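Local coordinates for protein flap endonuclease 1 (Sulfolobus solfataricus, PDB 2IZO) that cleaves 5'-overhanging DNA flaps in a structure-specific, magnesium-dependent way during DNA replication and repair, at residues K8-F13 and K203-E208; K19-D24 and L162-S168. One frame throughout, in Å; residues are numbered along the deposited sequence.

Interaction 1 of 2, residues K8-F13 and K203-E208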
loop_
_atom_site.group_PDB
_atom_site.type_symbol
_atom_site.label_atom_id
_atom_site.label_comp_id
_atom_site.label_asym_id
_atom_site.label_seq_id
_atom_site.Cartn_x
_atom_site.Cartn_y
_atom_site.Cartn_z
ATOM N N LYS A 8 -10.072 27.522 -15.605
ATOM C CA LYS A 8 -9.301 26.292 -15.512
ATOM C C LYS A 8 -9.750 25.540 -14.280
ATOM O O LYS A 8 -10.142 26.152 -13.285
ATOM C CB LYS A 8 -7.808 26.612 -15.395
ATOM C CG LYS A 8 -7.471 28.011 -14.842
ATOM C CD LYS A 8 -7.688 28.147 -13.338
ATOM C CE LYS A 8 -8.021 29.583 -12.950
ATOM N NZ LYS A 8 -8.201 29.756 -11.481
ATOM N N ARG A 9 -9.694 24.217 -14.345
ATOM C CA ARG A 9 -10.140 23.382 -13.231
ATOM C C ARG A 9 -8.971 22.783 -12.461
ATOM O O ARG A 9 -7.898 22.548 -13.017
ATOM C CB ARG A 9 -11.113 22.291 -13.702
ATOM C CG ARG A 9 -11.088 21.981 -15.200
ATOM C CD ARG A 9 -9.985 21.011 -15.590
ATOM N NE ARG A 9 -10.081 19.753 -14.848
ATOM C CZ ARG A 9 -9.835 18.550 -15.360
ATOM N NH1 ARG A 9 -9.489 18.412 -16.635
ATOM N NH2 ARG A 9 -9.951 17.479 -14.593
ATOM N N GLU A 10 -9.179 22.559 -11.169
ATOM C CA GLU A 10 -8.186 21.879 -10.357
ATOM C C GLU A 10 -8.273 20.385 -10.633
ATOM O O GLU A 10 -9.297 19.895 -11.117
ATOM C CB GLU A 10 -8.388 22.178 -8.867
ATOM C CG GLU A 10 -9.617 21.532 -8.232
ATOM C CD GLU A 10 -9.744 21.839 -6.749
ATOM O OE1 GLU A 10 -9.529 23.008 -6.362
ATOM O OE2 GLU A 10 -10.067 20.914 -5.972
ATOM N N LEU A 11 -7.193 19.666 -10.347
ATOM C CA LEU A 11 -7.209 18.224 -10.509
ATOM C C LEU A 11 -6.630 17.538 -9.289
ATOM O O LEU A 11 -5.628 17.981 -8.727
ATOM C CB LEU A 11 -6.500 17.785 -11.799
ATOM C CG LEU A 11 -4.983 17.594 -11.887
ATOM C CD1 LEU A 11 -4.652 16.691 -13.062
ATOM C CD2 LEU A 11 -4.253 18.916 -12.004
ATOM N N SER A 12 -7.294 16.463 -8.878
ATOM C CA SER A 12 -6.818 15.634 -7.785
ATOM C C SER A 12 -5.613 14.842 -8.266
ATOM O O SER A 12 -5.459 14.593 -9.468
ATOM C CB SER A 12 -7.918 14.683 -7.309
ATOM O OG SER A 12 -8.242 13.734 -8.312
ATOM N N PHE A 13 -4.763 14.453 -7.323
ATOM C CA PHE A 13 -3.603 13.636 -7.627
ATOM C C PHE A 13 -4.020 12.269 -8.169
ATOM O O PHE A 13 -3.219 11.574 -8.800
ATOM C CB PHE A 13 -2.746 13.471 -6.385
ATOM C CG PHE A 13 -1.937 14.690 -6.030
ATOM C CD1 PHE A 13 -0.876 15.103 -6.836
ATOM C CD2 PHE A 13 -2.210 15.402 -4.867
ATOM C CE1 PHE A 13 -0.115 16.214 -6.500
ATOM C CE2 PHE A 13 -1.454 16.519 -4.523
ATOM C CZ PHE A 13 -0.404 16.925 -5.342
ATOM N N LYS A 203 -3.858 23.132 -4.208
ATOM C CA LYS A 203 -4.046 21.903 -4.974
ATOM C C LYS A 203 -3.510 22.078 -6.398
ATOM O O LYS A 203 -3.393 23.208 -6.874
ATOM C CB LYS A 203 -5.537 21.539 -5.020
ATOM C CG LYS A 203 -6.156 21.200 -3.663
ATOM C CD LYS A 203 -7.643 20.890 -3.795
ATOM C CE LYS A 203 -8.292 20.655 -2.439
ATOM N NZ LYS A 203 -9.702 20.190 -2.566
ATOM N N PRO A 204 -3.183 20.966 -7.085
ATOM C CA PRO A 204 -2.753 21.068 -8.482
ATOM C C PRO A 204 -3.823 21.701 -9.369
ATOM O O PRO A 204 -5.019 21.573 -9.098
ATOM C CB PRO A 204 -2.532 19.612 -8.894
ATOM C CG PRO A 204 -2.358 18.876 -7.637
ATOM C CD PRO A 204 -3.189 19.570 -6.617
ATOM N N GLU A 205 -3.380 22.372 -10.423
ATOM C CA GLU A 205 -4.263 23.129 -11.298
ATOM C C GLU A 205 -3.959 22.780 -12.744
ATOM O O GLU A 205 -2.803 22.780 -13.156
ATOM C CB GLU A 205 -4.057 24.623 -11.045
ATOM C CG GLU A 205 -4.795 25.557 -11.982
ATOM C CD GLU A 205 -4.573 27.013 -11.622
ATOM O OE1 GLU A 205 -4.071 27.768 -12.488
ATOM O OE2 GLU A 205 -4.889 27.398 -10.470
ATOM N N LEU A 206 -5.003 22.476 -13.509
ATOM C CA LEU A 206 -4.834 22.069 -14.901
ATOM C C LEU A 206 -5.433 23.062 -15.886
ATOM O O LEU A 206 -6.567 23.513 -15.725
ATOM C CB LEU A 206 -5.418 20.674 -15.140
ATOM C CG LEU A 206 -5.387 20.099 -16.562
ATOM C CD1 LEU A 206 -3.959 19.964 -17.103
ATOM C CD2 LEU A 206 -6.093 18.757 -16.594
ATOM N N ILE A 207 -4.643 23.385 -16.904
ATOM C CA ILE A 207 -5.064 24.206 -18.023
ATOM C C ILE A 207 -4.879 23.368 -19.281
ATOM O O ILE A 207 -3.755 22.956 -19.597
ATOM C CB ILE A 207 -4.209 25.493 -18.117
ATOM C CG1 ILE A 207 -4.539 26.435 -16.961
ATOM C CG2 ILE A 207 -4.419 26.203 -19.456
ATOM C CD1 ILE A 207 -3.453 27.429 -16.653
ATOM N N GLU A 208 -5.976 23.095 -19.986
ATOM C CA GLU A 208 -5.890 22.392 -21.264
ATOM C C GLU A 208 -5.936 23.391 -22.414
ATOM O O GLU A 208 -6.867 24.195 -22.512
ATOM C CB GLU A 208 -6.991 21.332 -21.403
ATOM C CG GLU A 208 -6.912 20.211 -20.366
ATOM C CD GLU A 208 -7.775 19.008 -20.717
ATOM O OE1 GLU A 208 -7.427 18.278 -21.674
ATOM O OE2 GLU A 208 -8.793 18.782 -20.021
#
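Arg9 and Leu206 are joined through their backbones: the amide N of Leu206 donates to O of Arg9 over 2.9 Å. The return bond, Arg9 N to Leu206 O, is weak, long and bent. A second sound bond runs the other way, from Leu11 N to Pro204 O at 3.2 Å. Pro204, lacking an amide hydrogen, can only accept here, and its O also takes a CA-H...O contact from Glu10.

Two salt bridges flank the backbone pairing. Arg9 NH1 reaches Glu208 OE2 at 3.5 Å, the carboxylate oxygen sitting at the guanidinium edge, with the two planes turned 51° apart. The arginine chain folds at chi2 and chi3, laying this group alongside Leu206, whose CD2 lies over one guanidinium face. At the other end Glu10 OE2 meets Lys203 NZ at 3.5 Å; with CG between its backbone N and carbonyl carbon (chi1 71°), Glu10 runs out extended and also touches the lysine CD. Glu205 is held chiefly from elsewhere, OE1 by a salt bridge to Arg183, while Lys8 NZ stays beyond salt-bridge distance of its OE2.

The apolar contacts gather on Pro204 and Leu206. Leu11 CD2 packs on Pro204 CB at 3.6 Å and also touches Leu206 CB, and Pro204 CG stands over the Phe13 ring, 3.8 Å from its centroid and 22° off the normal, a CH-pi contact. With Glu10 and Glu205 as an antiparallel non-hydrogen-bonded pair, residues 9-10 form a short, weakly bonded strand, outermost in this chain's sheet, beside 205-208 in the mixed sheet of the PIN-like nuclease fold of the XPG/RAD2 family.

Interaction 2 of 2, residues K19-D24 and L162-S168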
loop_
_atom_site.group_PDB
_atom_site.type_symbol
_atom_site.label_atom_id
_atom_site.label_comp_id
_atom_site.label_asym_id
_atom_site.label_seq_id
_atom_site.Cartn_x
_atom_site.Cartn_y
_atom_site.Cartn_z
ATOM N N LYS A 19 1.455 9.463 -14.391
ATOM C CA LYS A 19 1.655 10.423 -15.477
ATOM C C LYS A 19 3.027 11.090 -15.465
ATOM O O LYS A 19 3.481 11.608 -14.438
ATOM C CB LYS A 19 0.553 11.487 -15.466
ATOM C CG LYS A 19 -0.845 10.907 -15.573
ATOM C CD LYS A 19 -1.865 11.956 -15.932
ATOM C CE LYS A 19 -3.138 11.328 -16.486
ATOM N NZ LYS A 19 -2.894 10.429 -17.649
ATOM N N ARG A 20 3.679 11.064 -16.625
ATOM C CA ARG A 20 4.944 11.760 -16.830
ATOM C C ARG A 20 4.687 13.255 -16.984
ATOM O O ARG A 20 3.809 13.671 -17.746
ATOM C CB ARG A 20 5.668 11.219 -18.065
ATOM C CG ARG A 20 6.152 9.790 -17.930
ATOM C CD ARG A 20 6.641 9.265 -19.271
ATOM N NE ARG A 20 7.338 7.989 -19.143
ATOM C CZ ARG A 20 8.601 7.863 -18.742
ATOM N NH1 ARG A 20 9.317 8.936 -18.420
ATOM N NH2 ARG A 20 9.154 6.659 -18.657
ATOM N N VAL A 21 5.450 14.058 -16.254
ATOM C CA VAL A 21 5.252 15.502 -16.258
ATOM C C VAL A 21 6.555 16.238 -16.582
ATOM O O VAL A 21 7.590 15.994 -15.964
ATOM C CB VAL A 21 4.614 15.989 -14.924
ATOM C CG1 VAL A 21 4.729 17.484 -14.775
ATOM C CG2 VAL A 21 3.148 15.585 -14.860
ATOM N N SER A 22 6.483 17.124 -17.571
ATOM C CA SER A 22 7.613 17.950 -17.988
ATOM C C SER A 22 7.755 19.207 -17.127
ATOM O O SER A 22 7.292 20.290 -17.500
ATOM C CB SER A 22 7.458 18.341 -19.458
ATOM O OG SER A 22 7.990 17.347 -20.308
ATOM N N ILE A 23 8.405 19.055 -15.978
ATOM C CA ILE A 23 8.643 20.166 -15.063
ATOM C C ILE A 23 9.789 21.029 -15.580
ATOM O O ILE A 23 10.830 20.509 -15.990
ATOM C CB ILE A 23 8.982 19.662 -13.641
ATOM C CG1 ILE A 23 7.918 18.675 -13.156
ATOM C CG2 ILE A 23 9.125 20.839 -12.663
ATOM C CD1 ILE A 23 8.378 17.775 -12.035
ATOM N N ASP A 24 9.593 22.344 -15.571
ATOM C CA ASP A 24 10.681 23.261 -15.888
ATOM C C ASP A 24 11.662 23.295 -14.726
ATOM O O ASP A 24 11.274 23.533 -13.581
ATOM C CB ASP A 24 10.164 24.670 -16.181
ATOM C CG ASP A 24 11.276 25.626 -16.595
ATOM O OD1 ASP A 24 12.295 25.163 -17.152
ATOM O OD2 ASP A 24 11.133 26.846 -16.372
ATOM N N LEU A 162 5.559 12.317 -24.881
ATOM C CA LEU A 162 6.486 11.759 -23.898
ATOM C C LEU A 162 6.173 12.245 -22.486
ATOM O O LEU A 162 6.462 11.556 -21.507
ATOM C CB LEU A 162 7.939 12.056 -24.278
ATOM C CG LEU A 162 8.466 11.260 -25.475
ATOM C CD1 LEU A 162 9.646 11.971 -26.090
ATOM C CD2 LEU A 162 8.826 9.818 -25.110
ATOM N N SER A 163 5.589 13.435 -22.387
ATOM C CA SER A 163 4.992 13.875 -21.131
ATOM C C SER A 163 3.498 14.118 -21.317
ATOM O O SER A 163 3.038 14.420 -22.420
ATOM C CB SER A 163 5.703 15.110 -20.555
ATOM O OG SER A 163 5.322 16.310 -21.208
ATOM N N TRP A 164 2.754 13.952 -20.232
ATOM C CA TRP A 164 1.325 14.217 -20.195
ATOM C C TRP A 164 1.053 15.720 -20.235
ATOM O O TRP A 164 0.134 16.178 -20.913
ATOM C CB TRP A 164 0.746 13.585 -18.930
ATOM C CG TRP A 164 -0.526 14.177 -18.415
ATOM C CD1 TRP A 164 -0.657 15.132 -17.440
ATOM C CD2 TRP A 164 -1.849 13.827 -18.814
ATOM N NE1 TRP A 164 -1.985 15.406 -17.219
ATOM C CE2 TRP A 164 -2.740 14.621 -18.050
ATOM C CE3 TRP A 164 -2.371 12.925 -19.747
ATOM C CZ2 TRP A 164 -4.125 14.536 -18.189
ATOM C CZ3 TRP A 164 -3.748 12.840 -19.889
ATOM C CH2 TRP A 164 -4.610 13.644 -19.113
ATOM N N ALA A 165 1.872 16.476 -19.511
ATOM C CA ALA A 165 1.737 17.918 -19.417
ATOM C C ALA A 165 3.057 18.544 -19.002
ATOM O O ALA A 165 3.904 17.883 -18.399
ATOM C CB ALA A 165 0.655 18.279 -18.407
ATOM N N ALA A 166 3.223 19.821 -19.332
ATOM C CA ALA A 166 4.327 20.612 -18.810
ATOM C C ALA A 166 3.921 21.214 -17.470
ATOM O O ALA A 166 2.777 21.643 -17.293
ATOM C CB ALA A 166 4.708 21.702 -19.790
ATOM N N ALA A 167 4.854 21.240 -16.524
ATOM C CA ALA A 167 4.580 21.810 -15.211
ATOM C C ALA A 167 5.471 22.999 -14.925
ATOM O O ALA A 167 6.698 22.915 -15.019
ATOM C CB ALA A 167 4.721 20.767 -14.120
ATOM N N SER A 168 4.820 24.104 -14.575
ATOM C CA SER A 168 5.467 25.371 -14.255
ATOM C C SER A 168 4.432 26.267 -13.591
ATOM O O SER A 168 3.235 26.012 -13.687
ATOM C CB SER A 168 6.000 26.038 -15.526
ATOM O OG SER A 168 6.566 27.305 -15.247
#
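Lys19 lies along one face of the Trp164 indole, covering both of its rings. Lys19 CD stands 3.4 Å from the centroid of the Trp164 five-membered ring, only 8° off the normal, as a CH-pi contact. The chain then bends at chi4 (-55°), which brings Lys19 NZ 3.6 Å from the centroid of the Trp164 six-membered ring, over its face, in a cation-pi interaction. Arg180 makes a further cation-pi contact with the same indole. Replacing Trp164 by an alanine would probably leave the Lys19 ammonium without its aromatic partner and its aliphatic chain free to turn.

Beside this pair the backbones zip together in parallel, the strand axes 35° apart. Arg20 O accepts from Trp164 N at 2.7 Å, and Ser22 uses both its backbone groups, N donating to Ala165 O and O accepting from Ala167 N. Asp24 N closes the series on Ala167 O at 3.0 Å. The buried hydroxyls of Ser22 and Ser163 share a hydrogen bond, OG to OG at 3.0 Å, in which either could be the donor. On the face carrying Val21, Ile23 and Ala167, the alanine CB meets Val21 CG1 and Ile23 CG1.

At the C-terminal ends, Asp24, a predicted magnesium ligand, lies close to a bound magnesium ion, and Ser168 OG bonds to Glu151 and to the amide of Asp170. The two strands are central in the sheet, 19-24 pairing also with 70-76 and 165-167 with 180-183, while helix 150-159 packs through Ala154 and Leu157 on the face bearing Ser22 and Ala166.

Interactions 1 and 2 belong to one mixed sheet; their centres are 13 Å apart, and the nearest atoms, about 5 Å apart, do not touch. Strand 180-183 separates them, pairing with 205-208 on one side and with 165-167 on the other. Along the chain the order is 8-13, 19-24, 162-168, 203-208, so interaction 2 is nested within the loop closed by interaction 1. Each joins a segment of the N-domain to one of the I-domain, and the two regions therefore build the sheet together. Interaction 2 is buried and central, reaching Asp24, a predicted magnesium ligand, whereas interaction 1 is partly buried at the sheet's edge.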